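Local coordinates for protein carbohydrate kinase, FGGY (Novosphingobium aromaticivorans, PDB 3H6E) that probably transfers phosphate to a carbohydrate substrate as a kinase of the FGGY type, at residues A145-A157 against G162-H174. Sequence-based numbering, arbitrary orientation.
Sequences ANATLLPWAQYWA and GRAVSEVTSLGCH
With CG anti to the backbone N (chi1 -169°), L150 sends its branch toward A164 and V165, and Q154, its chain bent at chi2 (55°), folds over the backbone from V165 to E167. The distances bear this out: L150 CD1 lies 3.4 Å from A164 CB and L150 CG 3.2 Å from V165 O, while Q154 CB is 3.1 Å from V165 O. Farther along, the flat end of Q154 crosses the E167 side chain, with Q154 CD 3.4 Å from E167 CB and the amide turned 57° from the carboxylate. P151 wedges in beside them: P151 CD approaches S166 OG at 3.4 Å, and P151 CB meets S170 CB at 3.7 Å. Replacing Q154 by an alanine, which keeps CB but lacks CG and the amide, would probably open a gap over E167 CB and leave that side chain less well braced.

Strand 148-151 runs on into helix 152-159, and the chain returns through 162-174 to pack along both. No direct hydrogen bond joins the two segments; a water within hydrogen-bonding distance of Q154 O, R163 O and V165 N (the last bond weak) bridges the backbones instead. Two polar ends bond outside the interface. S166 OG bonds to A199 O, and E167 OE1 caps helix 168-171 by accepting from T169 N at 2.8 Å, and also takes a bond from T169 OG1. T169 OG1 also pairs with H232 N, tying this short helix to strand 226-232 of the central sheet in the N-terminal actin-like ATPase domain. The chemistry thus implies a mostly buried junction in which carbon atoms of one segment pack against side chains and carbonyl oxygens of the other, with one water between backbones, while E167 OE1 is turned to T169 and the helix start.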
# COMPACT_ATOMS: atom_id res chain seq x y z
N ALA A 145 20.28 21.12 -4.73
CA ALA A 145 20.16 22.31 -3.88
C ALA A 145 19.26 23.38 -4.51
O ALA A 145 18.69 24.21 -3.80
CB ALA A 145 21.54 22.88 -3.58
N ASN A 146 19.14 23.35 -5.83
CA ASN A 146 18.28 24.28 -6.55
C ASN A 146 16.91 23.67 -6.79
O ASN A 146 16.03 24.28 -7.40
CB ASN A 146 18.91 24.66 -7.89
CG ASN A 146 20.28 25.28 -7.74
OD1 ASN A 146 21.12 25.19 -8.64
ND2 ASN A 146 20.52 25.92 -6.60
N ALA A 147 16.74 22.44 -6.32
CA ALA A 147 15.58 21.65 -6.69
C ALA A 147 14.36 21.91 -5.81
O ALA A 147 14.48 22.18 -4.62
CB ALA A 147 15.93 20.17 -6.67
N THR A 148 13.19 21.83 -6.43
CA THR A 148 11.95 21.69 -5.69
C THR A 148 11.64 20.20 -5.63
O THR A 148 11.69 19.51 -6.65
CB THR A 148 10.80 22.42 -6.38
OG1 THR A 148 11.03 23.83 -6.31
CG2 THR A 148 9.46 22.08 -5.71
N LEU A 149 11.36 19.70 -4.44
CA LEU A 149 11.06 18.29 -4.27
C LEU A 149 9.56 18.06 -4.18
O LEU A 149 8.82 18.93 -3.72
CB LEU A 149 11.79 17.72 -3.06
CG LEU A 149 13.30 17.58 -3.28
CD1 LEU A 149 14.00 17.07 -2.03
CD2 LEU A 149 13.57 16.68 -4.47
N LEU A 150 9.13 16.89 -4.62
CA LEU A 150 7.72 16.68 -4.89
C LEU A 150 7.45 15.19 -5.13
O LEU A 150 8.04 14.59 -6.03
CB LEU A 150 7.34 17.51 -6.12
CG LEU A 150 5.88 17.71 -6.52
CD1 LEU A 150 5.75 18.89 -7.45
CD2 LEU A 150 5.41 16.47 -7.19
N PRO A 151 6.55 14.60 -4.32
CA PRO A 151 6.27 13.17 -4.43
C PRO A 151 5.81 12.76 -5.83
O PRO A 151 5.34 13.60 -6.59
CB PRO A 151 5.13 12.96 -3.42
CG PRO A 151 5.28 14.08 -2.45
CD PRO A 151 5.76 15.24 -3.26
N TRP A 152 5.95 11.48 -6.15
CA TRP A 152 5.62 10.93 -7.46
C TRP A 152 4.18 11.23 -7.89
O TRP A 152 3.94 11.71 -8.99
CB TRP A 152 5.89 9.43 -7.45
CG TRP A 152 5.52 8.67 -8.69
CD1 TRP A 152 4.66 7.61 -8.78
CD2 TRP A 152 6.02 8.88 -10.02
NE1 TRP A 152 4.59 7.16 -10.07
CE2 TRP A 152 5.42 7.93 -10.85
CE3 TRP A 152 6.92 9.80 -10.58
CZ2 TRP A 152 5.68 7.86 -12.22
CZ3 TRP A 152 7.18 9.72 -11.93
CH2 TRP A 152 6.56 8.76 -12.74
N ALA A 153 3.23 10.96 -7.00
CA ALA A 153 1.83 11.20 -7.29
C ALA A 153 1.57 12.67 -7.64
O ALA A 153 0.88 12.98 -8.61
CB ALA A 153 0.96 10.77 -6.12
N GLN A 154 2.13 13.56 -6.83
CA GLN A 154 1.93 15.00 -7.03
C GLN A 154 2.66 15.49 -8.26
O GLN A 154 2.32 16.54 -8.82
CB GLN A 154 2.39 15.79 -5.80
CG GLN A 154 1.42 15.72 -4.64
CD GLN A 154 1.12 14.29 -4.23
OE1 GLN A 154 -0.02 13.83 -4.35
NE2 GLN A 154 2.14 13.57 -3.77
N TYR A 155 3.66 14.74 -8.70
CA TYR A 155 4.43 15.15 -9.87
C TYR A 155 3.51 15.26 -11.07
O TYR A 155 3.65 16.15 -11.91
CB TYR A 155 5.57 14.18 -10.19
CG TYR A 155 6.08 14.39 -11.59
CD1 TYR A 155 6.90 15.46 -11.89
CD2 TYR A 155 5.69 13.55 -12.63
CE1 TYR A 155 7.35 15.68 -13.18
CE2 TYR A 155 6.14 13.76 -13.92
CZ TYR A 155 6.97 14.83 -14.19
OH TYR A 155 7.42 15.05 -15.47
N TRP A 156 2.56 14.34 -11.14
CA TRP A 156 1.67 14.28 -12.27
C TRP A 156 0.62 15.38 -12.20
O TRP A 156 0.14 15.84 -13.23
CB TRP A 156 1.05 12.88 -12.36
CG TRP A 156 2.11 11.87 -12.63
CD1 TRP A 156 2.60 10.94 -11.76
CD2 TRP A 156 2.85 11.73 -13.84
NE1 TRP A 156 3.59 10.21 -12.38
CE2 TRP A 156 3.76 10.67 -13.65
CE3 TRP A 156 2.82 12.38 -15.08
CZ2 TRP A 156 4.64 10.25 -14.66
CZ3 TRP A 156 3.70 11.97 -16.07
CH2 TRP A 156 4.59 10.92 -15.85
N ALA A 157 0.29 15.81 -10.99
CA ALA A 157 -0.63 16.92 -10.80
C ALA A 157 0.02 18.26 -11.15
O ALA A 157 -0.66 19.26 -11.31
CB ALA A 157 -1.19 16.94 -9.38
N GLY A 162 1.15 22.89 -13.69
CA GLY A 162 2.22 23.86 -13.51
C GLY A 162 2.50 24.19 -12.05
O GLY A 162 3.54 24.77 -11.73
N ARG A 163 1.58 23.84 -11.16
CA ARG A 163 1.79 24.09 -9.74
C ARG A 163 2.35 22.87 -9.03
O ARG A 163 1.78 21.78 -9.08
CB ARG A 163 0.49 24.55 -9.06
CG ARG A 163 0.68 24.87 -7.58
CD ARG A 163 -0.33 25.89 -7.09
NE ARG A 163 -1.49 25.28 -6.45
CZ ARG A 163 -1.67 25.21 -5.13
NH1 ARG A 163 -0.77 25.71 -4.30
NH2 ARG A 163 -2.77 24.64 -4.64
N ALA A 164 3.48 23.08 -8.36
CA ALA A 164 4.10 22.04 -7.55
C ALA A 164 3.49 22.03 -6.15
O ALA A 164 3.31 23.08 -5.53
CB ALA A 164 5.61 22.27 -7.47
N VAL A 165 3.20 20.83 -5.67
CA VAL A 165 2.62 20.64 -4.34
C VAL A 165 3.07 19.30 -3.77
O VAL A 165 3.50 18.42 -4.51
CB VAL A 165 1.08 20.73 -4.40
CG1 VAL A 165 0.44 19.92 -3.28
CG2 VAL A 165 0.62 22.18 -4.35
N SER A 166 3.00 19.15 -2.46
CA SER A 166 3.24 17.85 -1.83
C SER A 166 1.98 17.35 -1.15
O SER A 166 1.08 18.13 -0.83
CB SER A 166 4.39 17.94 -0.83
OG SER A 166 5.62 18.19 -1.49
N GLU A 167 1.91 16.04 -0.92
CA GLU A 167 0.78 15.46 -0.20
C GLU A 167 1.30 14.50 0.88
O GLU A 167 2.31 13.83 0.70
CB GLU A 167 -0.18 14.76 -1.16
CG GLU A 167 -1.56 14.49 -0.59
CD GLU A 167 -1.59 13.25 0.29
OE1 GLU A 167 -0.79 12.33 0.03
OE2 GLU A 167 -2.41 13.21 1.23
N VAL A 168 0.59 14.44 2.01
CA VAL A 168 1.11 13.80 3.21
C VAL A 168 1.27 12.27 3.13
O VAL A 168 2.21 11.72 3.71
CB VAL A 168 0.28 14.18 4.46
CG1 VAL A 168 -1.01 13.41 4.51
CG2 VAL A 168 1.09 13.94 5.72
N THR A 169 0.37 11.58 2.43
CA THR A 169 0.37 10.11 2.42
C THR A 169 1.59 9.49 1.73
O THR A 169 2.02 8.40 2.11
CB THR A 169 -0.92 9.52 1.81
OG1 THR A 169 -0.98 9.81 0.41
CG2 THR A 169 -2.15 10.07 2.50
N SER A 170 2.12 10.16 0.72
CA SER A 170 3.34 9.69 0.08
C SER A 170 4.52 9.89 1.01
O SER A 170 5.43 9.06 1.06
CB SER A 170 3.58 10.41 -1.25
OG SER A 170 2.72 9.94 -2.27
N LEU A 171 4.51 10.99 1.76
CA LEU A 171 5.57 11.29 2.72
C LEU A 171 5.55 10.32 3.89
O LEU A 171 6.59 10.03 4.49
CB LEU A 171 5.45 12.72 3.24
CG LEU A 171 5.48 13.86 2.23
CD1 LEU A 171 5.06 15.18 2.88
CD2 LEU A 171 6.85 13.99 1.57
N GLY A 172 4.37 9.82 4.22
CA GLY A 172 4.23 8.89 5.33
C GLY A 172 4.51 7.45 4.96
O GLY A 172 4.37 6.55 5.79
N CYS A 173 4.89 7.22 3.71
CA CYS A 173 5.15 5.87 3.22
C CYS A 173 6.62 5.47 3.43
O CYS A 173 7.39 5.40 2.48
CB CYS A 173 4.77 5.77 1.74
SG CYS A 173 4.87 4.11 1.04
N HIS A 174 6.97 5.22 4.69
CA HIS A 174 8.34 4.89 5.10
C HIS A 174 9.43 5.64 4.31
O HIS A 174 10.26 5.03 3.64
CB HIS A 174 8.58 3.37 5.07
CG HIS A 174 8.19 2.71 3.79
ND1 HIS A 174 8.95 2.80 2.64
CD2 HIS A 174 7.13 1.93 3.47
CE1 HIS A 174 8.37 2.12 1.67
NE2 HIS A 174 7.27 1.58 2.15
O HOH W 1 1.95 19.07 -7.53